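Local coordinates for beta-galacturonidase (Eisenbergiella tayi, PDB 6NCW), which acts as a family 2 glycoside hydrolase of a human gut bacterium, a beta-galacturonidase that probably removes beta-linked galacturonic acid from its conjugates, at residues Y430-H435 and E484-Q489; V437-Y442 and L491-Q496. All blocks are in the same frame, centred on the assembly; numbering follows the deposited sequence.

Both interactions lie in the TIM barrel domain and share helix 484-500, with centres about 9 Å apart. The segments alternate along the chain: 430-435 and 437-442 follow strand 425-428 in turn, and 484-489 and 491-496 are successive parts of the one helix after strand 461-466. Interaction 1 fastens the loop to the start of helix 484-500, and interaction 2 packs the start of helix 439-453 further along it. A salt bridge from K432 NZ to E493 OE1 (2.8 Å) and a probable hydrogen bond from Q494 NE2 to P431 O join the two, so one helix contacts both the loop bearing the galacturonate-binding Y434 and the helix that follows it.

Interaction 1 (Y430-H435 and E484-Q489); sequences YPKWYH and EEYQVQ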
loop_
_atom_site.group_PDB
_atom_site.type_symbol
_atom_site.label_atom_id
_atom_site.label_comp_id
_atom_site.label_asym_id
_atom_site.label_seq_id
_atom_site.Cartn_x
_atom_site.Cartn_y
_atom_site.Cartn_z
ATOM N N TYR A 430 17.393 1.144 -22.788
ATOM C CA TYR A 430 17.124 1.308 -21.356
ATOM C C TYR A 430 18.377 1.553 -20.502
ATOM O O TYR A 430 18.578 0.899 -19.478
ATOM C CB TYR A 430 16.379 0.081 -20.856
ATOM C CG TYR A 430 14.982 -0.056 -21.425
ATOM C CD1 TYR A 430 14.758 -0.729 -22.612
ATOM C CD2 TYR A 430 13.884 0.488 -20.754
ATOM C CE1 TYR A 430 13.469 -0.876 -23.112
ATOM C CE2 TYR A 430 12.607 0.346 -21.242
ATOM C CZ TYR A 430 12.403 -0.333 -22.420
ATOM O OH TYR A 430 11.117 -0.473 -22.908
ATOM N N PRO A 431 19.222 2.522 -20.867
ATOM C CA PRO A 431 20.332 2.875 -19.967
ATOM C C PRO A 431 19.778 3.464 -18.682
ATOM O O PRO A 431 18.774 4.191 -18.693
ATOM C CB PRO A 431 21.127 3.920 -20.761
ATOM C CG PRO A 431 20.038 4.563 -21.659
ATOM C CD PRO A 431 19.202 3.380 -22.070
ATOM N N LYS A 432 20.429 3.113 -17.573
ATOM C CA LYS A 432 20.083 3.442 -16.193
ATOM C C LYS A 432 18.930 2.578 -15.684
ATOM O O LYS A 432 18.509 2.735 -14.516
ATOM C CB LYS A 432 19.776 4.935 -15.990
ATOM C CG LYS A 432 21.051 5.779 -16.078
ATOM C CD LYS A 432 22.171 5.083 -15.290
ATOM C CE LYS A 432 23.401 5.971 -15.094
ATOM N NZ LYS A 432 23.093 7.133 -14.205
ATOM N N TRP A 433 18.431 1.631 -16.480
ATOM C CA TRP A 433 17.558 0.600 -15.931
ATOM C C TRP A 433 18.168 -0.781 -16.143
ATOM O O TRP A 433 18.612 -1.391 -15.174
ATOM C CB TRP A 433 16.138 0.704 -16.492
ATOM C CG TRP A 433 15.225 -0.277 -15.807
ATOM C CD1 TRP A 433 14.694 -1.412 -16.341
ATOM C CD2 TRP A 433 14.799 -0.244 -14.433
ATOM N NE1 TRP A 433 13.937 -2.081 -15.399
ATOM C CE2 TRP A 433 13.986 -1.384 -14.220
ATOM C CE3 TRP A 433 15.004 0.645 -13.376
ATOM C CZ2 TRP A 433 13.389 -1.661 -12.988
ATOM C CZ3 TRP A 433 14.407 0.360 -12.131
ATOM C CH2 TRP A 433 13.612 -0.771 -11.963
ATOM N N TYR A 434 18.229 -1.283 -17.370
ATOM C CA TYR A 434 18.835 -2.578 -17.653
ATOM C C TYR A 434 20.352 -2.518 -17.845
ATOM O O TYR A 434 20.978 -3.574 -17.887
ATOM C CB TYR A 434 18.199 -3.186 -18.910
ATOM C CG TYR A 434 16.766 -3.637 -18.737
ATOM C CD1 TYR A 434 16.389 -4.437 -17.657
ATOM C CD2 TYR A 434 15.782 -3.265 -19.655
ATOM C CE1 TYR A 434 15.065 -4.858 -17.493
ATOM C CE2 TYR A 434 14.460 -3.671 -19.498
ATOM C CZ TYR A 434 14.108 -4.473 -18.410
ATOM O OH TYR A 434 12.803 -4.890 -18.254
ATOM N N HIS A 435 20.951 -1.331 -18.006
ATOM C CA HIS A 435 22.396 -1.161 -18.196
ATOM C C HIS A 435 22.844 0.032 -17.371
ATOM O O HIS A 435 22.281 1.119 -17.519
ATOM C CB HIS A 435 22.765 -0.890 -19.667
ATOM C CG HIS A 435 22.153 -1.848 -20.633
ATOM N ND1 HIS A 435 22.562 -3.164 -20.740
ATOM C CD2 HIS A 435 21.152 -1.690 -21.533
ATOM C CE1 HIS A 435 21.844 -3.773 -21.669
ATOM N NE2 HIS A 435 20.976 -2.904 -22.161
ATOM N N GLU A 484 9.981 4.508 -6.395
ATOM C CA GLU A 484 9.550 5.654 -7.178
ATOM C C GLU A 484 10.628 6.725 -7.249
ATOM O O GLU A 484 10.728 7.429 -8.261
ATOM C CB GLU A 484 8.260 6.236 -6.586
ATOM C CG GLU A 484 7.027 5.343 -6.778
ATOM C CD GLU A 484 5.734 6.038 -6.375
ATOM O OE1 GLU A 484 5.387 7.052 -7.028
ATOM O OE2 GLU A 484 5.072 5.574 -5.403
ATOM N N GLU A 485 11.413 6.896 -6.180
ATOM C CA GLU A 485 12.501 7.875 -6.220
ATOM C C GLU A 485 13.511 7.527 -7.292
ATOM O O GLU A 485 13.943 8.395 -8.054
ATOM C CB GLU A 485 13.195 7.967 -4.869
ATOM C CG GLU A 485 12.314 8.533 -3.797
ATOM C CD GLU A 485 11.675 7.437 -2.943
ATOM O OE1 GLU A 485 11.681 6.252 -3.360
ATOM O OE2 GLU A 485 11.169 7.777 -1.853
ATOM N N TYR A 486 13.910 6.260 -7.377
ATOM C CA TYR A 486 14.867 5.933 -8.419
ATOM C C TYR A 486 14.276 6.209 -9.796
ATOM O O TYR A 486 14.982 6.673 -10.697
ATOM C CB TYR A 486 15.332 4.484 -8.334
ATOM C CG TYR A 486 16.382 4.230 -9.389
ATOM C CD1 TYR A 486 16.041 3.724 -10.643
ATOM C CD2 TYR A 486 17.709 4.575 -9.158
ATOM C CE1 TYR A 486 17.008 3.516 -11.628
ATOM C CE2 TYR A 486 18.675 4.368 -10.119
ATOM C CZ TYR A 486 18.321 3.837 -11.358
ATOM O OH TYR A 486 19.295 3.653 -12.320
ATOM N N GLN A 487 12.987 5.909 -9.989
ATOM C CA GLN A 487 12.396 6.125 -11.303
ATOM C C GLN A 487 12.426 7.603 -11.668
ATOM O O GLN A 487 12.583 7.956 -12.842
ATOM C CB GLN A 487 10.962 5.602 -11.360
ATOM C CG GLN A 487 10.347 5.741 -12.754
ATOM C CD GLN A 487 8.845 5.473 -12.785
ATOM O OE1 GLN A 487 8.079 5.997 -11.950
ATOM N NE2 GLN A 487 8.411 4.659 -13.747
ATOM N N VAL A 488 12.248 8.477 -10.672
ATOM C CA VAL A 488 12.355 9.916 -10.895
ATOM C C VAL A 488 13.721 10.254 -11.480
ATOM O O VAL A 488 13.822 10.940 -12.503
ATOM C CB VAL A 488 12.113 10.679 -9.579
ATOM C CG1 VAL A 488 12.634 12.140 -9.696
ATOM C CG2 VAL A 488 10.646 10.647 -9.207
ATOM N N GLN A 489 14.790 9.744 -10.853
ATOM C CA GLN A 489 16.150 10.054 -11.285
ATOM C C GLN A 489 16.424 9.519 -12.680
ATOM O O GLN A 489 17.036 10.199 -13.507
ATOM C CB GLN A 489 17.175 9.468 -10.310
ATOM C CG GLN A 489 16.970 9.826 -8.841
ATOM C CD GLN A 489 17.870 9.016 -7.886
ATOM O OE1 GLN A 489 17.821 9.204 -6.665
ATOM N NE2 GLN A 489 18.689 8.112 -8.444
#
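K432 and W433, in the irregular loop 430-435, face Y486 on the first turns of helix 484-500 across a wide backbone gap, the nearest CA atoms, those of W433 and Q487, being 8.9 Å apart. In this TIM barrel domain the loop follows strand 425-428, and the long side chain of Y486 spans the gap to it. With CG anti to the backbone N (chi1 -177°), Y486 sends its ring off the helix and its hydroxyl to K432 O, a bond of 2.5 Å from OH in the carbonyl plane and on a lone pair. The C=O...OH angle is 139°. Tyrosine suits the place because it combines this reach with an apolar ring: Y486 CE1 lies at the edge of the W433 indole, near its plane, 3.9 Å from CE3. K432 adds its CB, 3.9 Å from Y486 OH, while its ammonium group pairs with E493. W433 also meets K532 of the galacturonate site and, edge-to-face, F522 of a neighbouring subunit, which places the contact beside both the binding site and a subunit interface. Within the loop, Y430 O is shared by W433 N and Y434 N, and W433 CD1 lies over the centre of the Y434 ring, 3.5 Å above its plane.

Interaction 2 (V437-Y442 and L491-Q496); sequences VPVEDY and LKEQLQ
A side chain from one helix meets the beginning of another here: E493, on helix 484-500, accepts a hydrogen bond from the first turn of helix 439-453, both in the TIM barrel domain. V439 N gives its hydrogen to E493 OE2 at 3.1 Å with an N-H...O angle of 164°, approaching 46° out of the carboxylate plane. Amides of a first helical turn have no carbonyl of their own helix to bond, and proline at the N-cap, P438, brings no side-chain acceptor. Glutamate fits because CG anti to the backbone N (chi1 -177°) and an extended chain beyond it carry the carboxylate across, where its negative charge would probably interact well with the helix N-terminus. Water 1 continues the grip, donating to E493 OE2 and accepting from E440 N at 2.9 Å. OE1 turns to K432.

V439 supplies the apolar half. Its CG2 rests against the CG methylenes of both E493 and Q494, 3.8 Å from each; a short branched side chain suits this spot because its methyls lie close to the backbone. The amide end of Q494 turns elsewhere, NE2 bonding G467 O and probably P431 O. Farther along, water 2 accepts from Q496 NE2 and donates, weakly, to E440 OE2. Strand 461-466 adjoins the pair through I466, which touches both V439 and Q494, while L491 and L495 of helix 484-500 pack against helix 544-553.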
loop_
_atom_site.group_PDB
_atom_site.type_symbol
_atom_site.label_atom_id
_atom_site.label_comp_id
_atom_site.label_asym_id
_atom_site.label_seq_id
_atom_site.Cartn_x
_atom_site.Cartn_y
_atom_site.Cartn_z
ATOM N N VAL A 437 25.070 2.615 -17.360
ATOM C CA VAL A 437 25.899 3.426 -18.249
ATOM C C VAL A 437 25.198 4.776 -18.283
ATOM O O VAL A 437 23.959 4.805 -18.364
ATOM C CB VAL A 437 25.990 2.833 -19.668
ATOM C CG1 VAL A 437 26.800 3.742 -20.571
ATOM C CG2 VAL A 437 26.586 1.422 -19.652
ATOM N N PRO A 438 25.910 5.900 -18.222
ATOM C CA PRO A 438 25.252 7.198 -18.431
ATOM C C PRO A 438 24.474 7.219 -19.742
ATOM O O PRO A 438 24.953 6.753 -20.781
ATOM C CB PRO A 438 26.421 8.183 -18.452
ATOM C CG PRO A 438 27.467 7.507 -17.574
ATOM C CD PRO A 438 27.338 6.041 -17.891
ATOM N N VAL A 439 23.260 7.770 -19.691
ATOM C CA VAL A 439 22.390 7.731 -20.870
ATOM C C VAL A 439 23.048 8.428 -22.060
ATOM O O VAL A 439 22.966 7.956 -23.204
ATOM C CB VAL A 439 21.016 8.350 -20.555
ATOM C CG1 VAL A 439 20.110 8.204 -21.780
ATOM C CG2 VAL A 439 20.393 7.682 -19.348
ATOM N N GLU A 440 23.707 9.560 -21.813
ATOM C CA GLU A 440 24.341 10.303 -22.899
ATOM C C GLU A 440 25.381 9.459 -23.629
ATOM O O GLU A 440 25.489 9.528 -24.858
ATOM C CB GLU A 440 24.985 11.565 -22.343
ATOM C CG GLU A 440 25.211 12.612 -23.384
ATOM C CD GLU A 440 25.207 13.997 -22.781
ATOM O OE1 GLU A 440 25.997 14.219 -21.828
ATOM O OE2 GLU A 440 24.390 14.839 -23.243
ATOM N N ASP A 441 26.157 8.662 -22.889
ATOM C CA ASP A 441 27.215 7.861 -23.505
ATOM C C ASP A 441 26.634 6.721 -24.323
ATOM O O ASP A 441 27.089 6.451 -25.438
ATOM C CB ASP A 441 28.157 7.297 -22.435
ATOM C CG ASP A 441 28.817 8.387 -21.598
ATOM O OD1 ASP A 441 28.670 9.570 -21.958
ATOM O OD2 ASP A 441 29.478 8.052 -20.584
ATOM N N TYR A 442 25.643 6.032 -23.771
ATOM C CA TYR A 442 24.996 4.938 -24.480
ATOM C C TYR A 442 24.351 5.441 -25.764
ATOM O O TYR A 442 24.522 4.856 -26.840
ATOM C CB TYR A 442 23.961 4.301 -23.551
ATOM C CG TYR A 442 23.471 2.953 -23.968
ATOM C CD1 TYR A 442 22.225 2.800 -24.564
ATOM C CD2 TYR A 442 24.241 1.819 -23.743
ATOM C CE1 TYR A 442 21.752 1.549 -24.931
ATOM C CE2 TYR A 442 23.784 0.559 -24.118
ATOM C CZ TYR A 442 22.544 0.433 -24.702
ATOM O OH TYR A 442 22.095 -0.812 -25.071
ATOM N N LEU A 491 14.285 8.814 -15.176
ATOM C CA LEU A 491 13.549 9.516 -16.229
ATOM C C LEU A 491 14.113 10.914 -16.455
ATOM O O LEU A 491 14.206 11.373 -17.598
ATOM C CB LEU A 491 12.060 9.576 -15.892
ATOM C CG LEU A 491 11.166 8.453 -16.455
ATOM C CD1 LEU A 491 11.090 8.556 -17.971
ATOM C CD2 LEU A 491 11.697 7.078 -16.049
ATOM N N LYS A 492 14.520 11.599 -15.382
ATOM C CA LYS A 492 15.118 12.919 -15.546
ATOM C C LYS A 492 16.362 12.844 -16.432
ATOM O O LYS A 492 16.489 13.581 -17.416
ATOM C CB LYS A 492 15.445 13.511 -14.169
ATOM C CG LYS A 492 15.783 14.996 -14.213
ATOM C CD LYS A 492 16.173 15.536 -12.839
ATOM C CE LYS A 492 16.315 17.063 -12.869
ATOM N NZ LYS A 492 16.253 17.647 -11.489
ATOM N N GLU A 493 17.272 11.919 -16.123
ATOM C CA GLU A 493 18.481 11.774 -16.928
ATOM C C GLU A 493 18.179 11.278 -18.342
ATOM O O GLU A 493 18.803 11.729 -19.309
ATOM C CB GLU A 493 19.460 10.820 -16.242
ATOM C CG GLU A 493 20.762 10.699 -17.034
ATOM C CD GLU A 493 21.752 9.691 -16.466
ATOM O OE1 GLU A 493 21.489 9.153 -15.364
ATOM O OE2 GLU A 493 22.787 9.439 -17.141
ATOM N N GLN A 494 17.263 10.319 -18.480
ATOM C CA GLN A 494 16.927 9.777 -19.804
ATOM C C GLN A 494 16.363 10.840 -20.738
ATOM O O GLN A 494 16.746 10.910 -21.911
ATOM C CB GLN A 494 15.934 8.619 -19.659
ATOM C CG GLN A 494 16.579 7.379 -19.055
ATOM C CD GLN A 494 15.566 6.335 -18.653
ATOM O OE1 GLN A 494 14.369 6.611 -18.621
ATOM N NE2 GLN A 494 16.037 5.120 -18.353
ATOM N N LEU A 495 15.445 11.675 -20.241
ATOM C CA LEU A 495 14.799 12.652 -21.109
ATOM C C LEU A 495 15.761 13.779 -21.461
ATOM O O LEU A 495 15.778 14.263 -22.605
ATOM C CB LEU A 495 13.532 13.201 -20.439
ATOM C CG LEU A 495 12.330 12.226 -20.347
ATOM C CD1 LEU A 495 11.188 12.834 -19.562
ATOM C CD2 LEU A 495 11.808 11.795 -21.724
ATOM N N GLN A 496 16.566 14.209 -20.487
ATOM C CA GLN A 496 17.571 15.231 -20.747
ATOM C C GLN A 496 18.512 14.798 -21.869
ATOM O O GLN A 496 18.835 15.594 -22.755
ATOM C CB GLN A 496 18.325 15.540 -19.450
ATOM C CG GLN A 496 19.731 16.091 -19.606
ATOM C CD GLN A 496 19.788 17.495 -20.195
ATOM O OE1 GLN A 496 18.888 18.321 -19.975
ATOM N NE2 GLN A 496 20.861 17.775 -20.955
HETATM O O HOH W 1 23.364 11.016 -19.360
HETATM O O HOH W 2 22.236 14.975 -21.051
#